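Mitochondrial edited mRNA stability factor 1 (Trypanosoma brucei, PDB 6NL1) is a Nudix-family protein that processes the 5' ends of mitochondrial mRNAs, probably by hydrolysing the pyrophosphate linkage of their 5' triphosphate. Local coordinates at residues P240-L245 against W259-I264. Residues are numbered along the deposited sequence; the frame is centred on the assembly and turned at random.
Sequences PGKWTL and WEETGI
Lys-242 lays its aliphatic chain across Glu-261, with Lys-242 CE 3.9 Å from Glu-261 CG and Lys-242 CG equally near Glu-261 OE2. The segments are the two ends of what is, by sequence, a degenerate Nudix box, the family's loop-helix-loop signature: 240-245 supplies the entry loop after strand 235-238, while 259-264 carries the Glu-Glu-Thr-Gly motif at the C-terminal end of helix 250-262. The lysine stays extended beyond CG, which carries NZ past Glu-261 to Glu-260. There it forms a salt bridge, Lys-242 NZ to Glu-260 OE1 at 2.9 Å, meeting the oxygen nearly along its C-O axis; Arg-256 pairs with the other oxygen, so the Glu-260 carboxylate is held from both ends.

Glu-261 turns instead to the loop backbone. Its CG lies beside the backbone N (chi1 -66°) and the chain then runs straight out, bringing OE1 to the Gly-241 amide. Gly-241 N to Glu-261 OE1 is 2.8 Å and the N-H...O angle 150°, but the donor sits above the carboxylate, 43° out of its plane. Lys-238 also bridges to OE1, and Tyr-313 hydrogen-bonds OE2, fixing the group's rotation within a buried setting. Gly-241 lies close to Arg-202, which binds GDP in another structure of this protein; the site carries no nucleotide here.

At the helix end Gly-263 breaks the helical path with positive phi. Thr-262 OG1, hydrogen-bonded to the Leu-258 carbonyl, closes an ST turn by accepting from Ile-264 N at 3.1 Å; the other branch of Thr-262, methyl CG2, packs on Pro-240 CG at 3.9 Å.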
loop_
_atom_site.group_PDB
_atom_site.type_symbol
_atom_site.label_atom_id
_atom_site.label_comp_id
_atom_site.label_asym_id
_atom_site.label_seq_id
_atom_site.Cartn_x
_atom_site.Cartn_y
_atom_site.Cartn_z
ATOM N N PRO A 240 -4.368 -2.204 10.599
ATOM C CA PRO A 240 -5.360 -2.479 9.551
ATOM C C PRO A 240 -5.399 -1.344 8.542
ATOM O O PRO A 240 -5.085 -0.211 8.891
ATOM C CB PRO A 240 -6.690 -2.509 10.316
ATOM C CG PRO A 240 -6.313 -2.795 11.752
ATOM C CD PRO A 240 -4.969 -2.145 11.947
ATOM N N GLY A 241 -5.794 -1.638 7.309
ATOM C CA GLY A 241 -5.977 -0.593 6.324
ATOM C C GLY A 241 -5.264 -0.920 5.037
ATOM O O GLY A 241 -4.225 -1.567 5.050
ATOM N N LYS A 242 -5.831 -0.477 3.923
ATOM C CA LYS A 242 -5.239 -0.756 2.622
ATOM C C LYS A 242 -4.942 0.515 1.837
ATOM O O LYS A 242 -3.966 1.201 2.134
ATOM C CB LYS A 242 -6.130 -1.691 1.817
ATOM C CG LYS A 242 -6.276 -3.098 2.405
ATOM C CD LYS A 242 -7.132 -3.947 1.449
ATOM C CE LYS A 242 -7.494 -5.268 2.035
ATOM N NZ LYS A 242 -8.349 -6.039 1.095
ATOM N N TRP A 243 -5.781 0.827 0.847
ATOM C CA TRP A 243 -5.584 2.016 0.014
ATOM C C TRP A 243 -6.897 2.669 -0.434
ATOM O O TRP A 243 -7.962 2.048 -0.403
ATOM C CB TRP A 243 -4.717 1.684 -1.207
ATOM C CG TRP A 243 -5.394 0.768 -2.198
ATOM C CD1 TRP A 243 -6.223 1.138 -3.229
ATOM C CD2 TRP A 243 -5.312 -0.666 -2.245
ATOM N NE1 TRP A 243 -6.655 0.016 -3.913
ATOM C CE2 TRP A 243 -6.112 -1.099 -3.328
ATOM C CE3 TRP A 243 -4.636 -1.624 -1.482
ATOM C CZ2 TRP A 243 -6.250 -2.445 -3.663
ATOM C CZ3 TRP A 243 -4.770 -2.962 -1.818
ATOM C CH2 TRP A 243 -5.579 -3.362 -2.893
ATOM N N THR A 244 -6.809 3.928 -0.848
ATOM C CA THR A 244 -7.948 4.637 -1.423
ATOM C C THR A 244 -8.203 4.190 -2.864
ATOM O O THR A 244 -7.305 4.229 -3.701
ATOM C CB THR A 244 -7.697 6.157 -1.469
ATOM O OG1 THR A 244 -6.486 6.408 -2.193
ATOM C CG2 THR A 244 -7.555 6.744 -0.057
ATOM N N LEU A 245 -9.431 3.765 -3.148
ATOM C CA LEU A 245 -9.870 3.556 -4.524
ATOM C C LEU A 245 -9.962 4.915 -5.215
ATOM O O LEU A 245 -10.039 5.959 -4.552
ATOM C CB LEU A 245 -11.241 2.858 -4.549
ATOM C CG LEU A 245 -11.318 1.485 -3.875
ATOM C CD1 LEU A 245 -12.760 1.043 -3.677
ATOM C CD2 LEU A 245 -10.553 0.458 -4.686
ATOM N N TRP A 259 -12.617 -2.830 7.799
ATOM C CA TRP A 259 -13.576 -3.933 7.758
ATOM C C TRP A 259 -13.044 -5.122 6.948
ATOM O O TRP A 259 -13.148 -6.271 7.379
ATOM C CB TRP A 259 -14.939 -3.489 7.212
ATOM C CG TRP A 259 -15.906 -4.622 7.221
ATOM C CD1 TRP A 259 -16.676 -5.030 8.273
ATOM C CD2 TRP A 259 -16.169 -5.543 6.149
ATOM N NE1 TRP A 259 -17.416 -6.134 7.914
ATOM C CE2 TRP A 259 -17.124 -6.468 6.618
ATOM C CE3 TRP A 259 -15.697 -5.665 4.835
ATOM C CZ2 TRP A 259 -17.624 -7.506 5.818
ATOM C CZ3 TRP A 259 -16.195 -6.695 4.039
ATOM C CH2 TRP A 259 -17.147 -7.600 4.536
ATOM N N GLU A 260 -12.461 -4.847 5.785
ATOM C CA GLU A 260 -11.916 -5.913 4.935
ATOM C C GLU A 260 -10.850 -6.749 5.638
ATOM O O GLU A 260 -10.736 -7.950 5.394
ATOM C CB GLU A 260 -11.364 -5.349 3.618
ATOM C CG GLU A 260 -12.448 -4.725 2.739
ATOM C CD GLU A 260 -11.941 -4.221 1.395
ATOM O OE1 GLU A 260 -10.758 -4.454 1.041
ATOM O OE2 GLU A 260 -12.743 -3.584 0.681
ATOM N N GLU A 261 -10.070 -6.129 6.518
ATOM C CA GLU A 261 -8.974 -6.857 7.153
ATOM C C GLU A 261 -9.329 -7.460 8.504
ATOM O O GLU A 261 -8.673 -8.404 8.943
ATOM C CB GLU A 261 -7.702 -5.996 7.238
ATOM C CG GLU A 261 -7.103 -5.672 5.861
ATOM C CD GLU A 261 -5.672 -5.131 5.923
ATOM O OE1 GLU A 261 -5.372 -4.328 6.830
ATOM O OE2 GLU A 261 -4.845 -5.513 5.058
ATOM N N THR A 262 -10.384 -6.949 9.143
ATOM C CA THR A 262 -10.676 -7.337 10.519
ATOM C C THR A 262 -12.124 -7.693 10.773
ATOM O O THR A 262 -12.440 -8.346 11.770
ATOM C CB THR A 262 -10.321 -6.206 11.500
ATOM O OG1 THR A 262 -11.222 -5.114 11.297
ATOM C CG2 THR A 262 -8.888 -5.732 11.284
ATOM N N GLY A 263 -13.010 -7.239 9.890
ATOM C CA GLY A 263 -14.437 -7.444 10.073
ATOM C C GLY A 263 -15.033 -6.467 11.075
ATOM O O GLY A 263 -16.190 -6.602 11.470
ATOM N N ILE A 264 -14.247 -5.475 11.485
ATOM C CA ILE A 264 -14.714 -4.465 12.441
ATOM C C ILE A 264 -15.389 -3.267 11.766
ATOM O O ILE A 264 -14.859 -2.673 10.815
ATOM C CB ILE A 264 -13.559 -3.934 13.318
ATOM C CG1 ILE A 264 -12.994 -5.051 14.195
ATOM C CG2 ILE A 264 -14.030 -2.760 14.191
ATOM C CD1 ILE A 264 -11.742 -4.649 14.945
#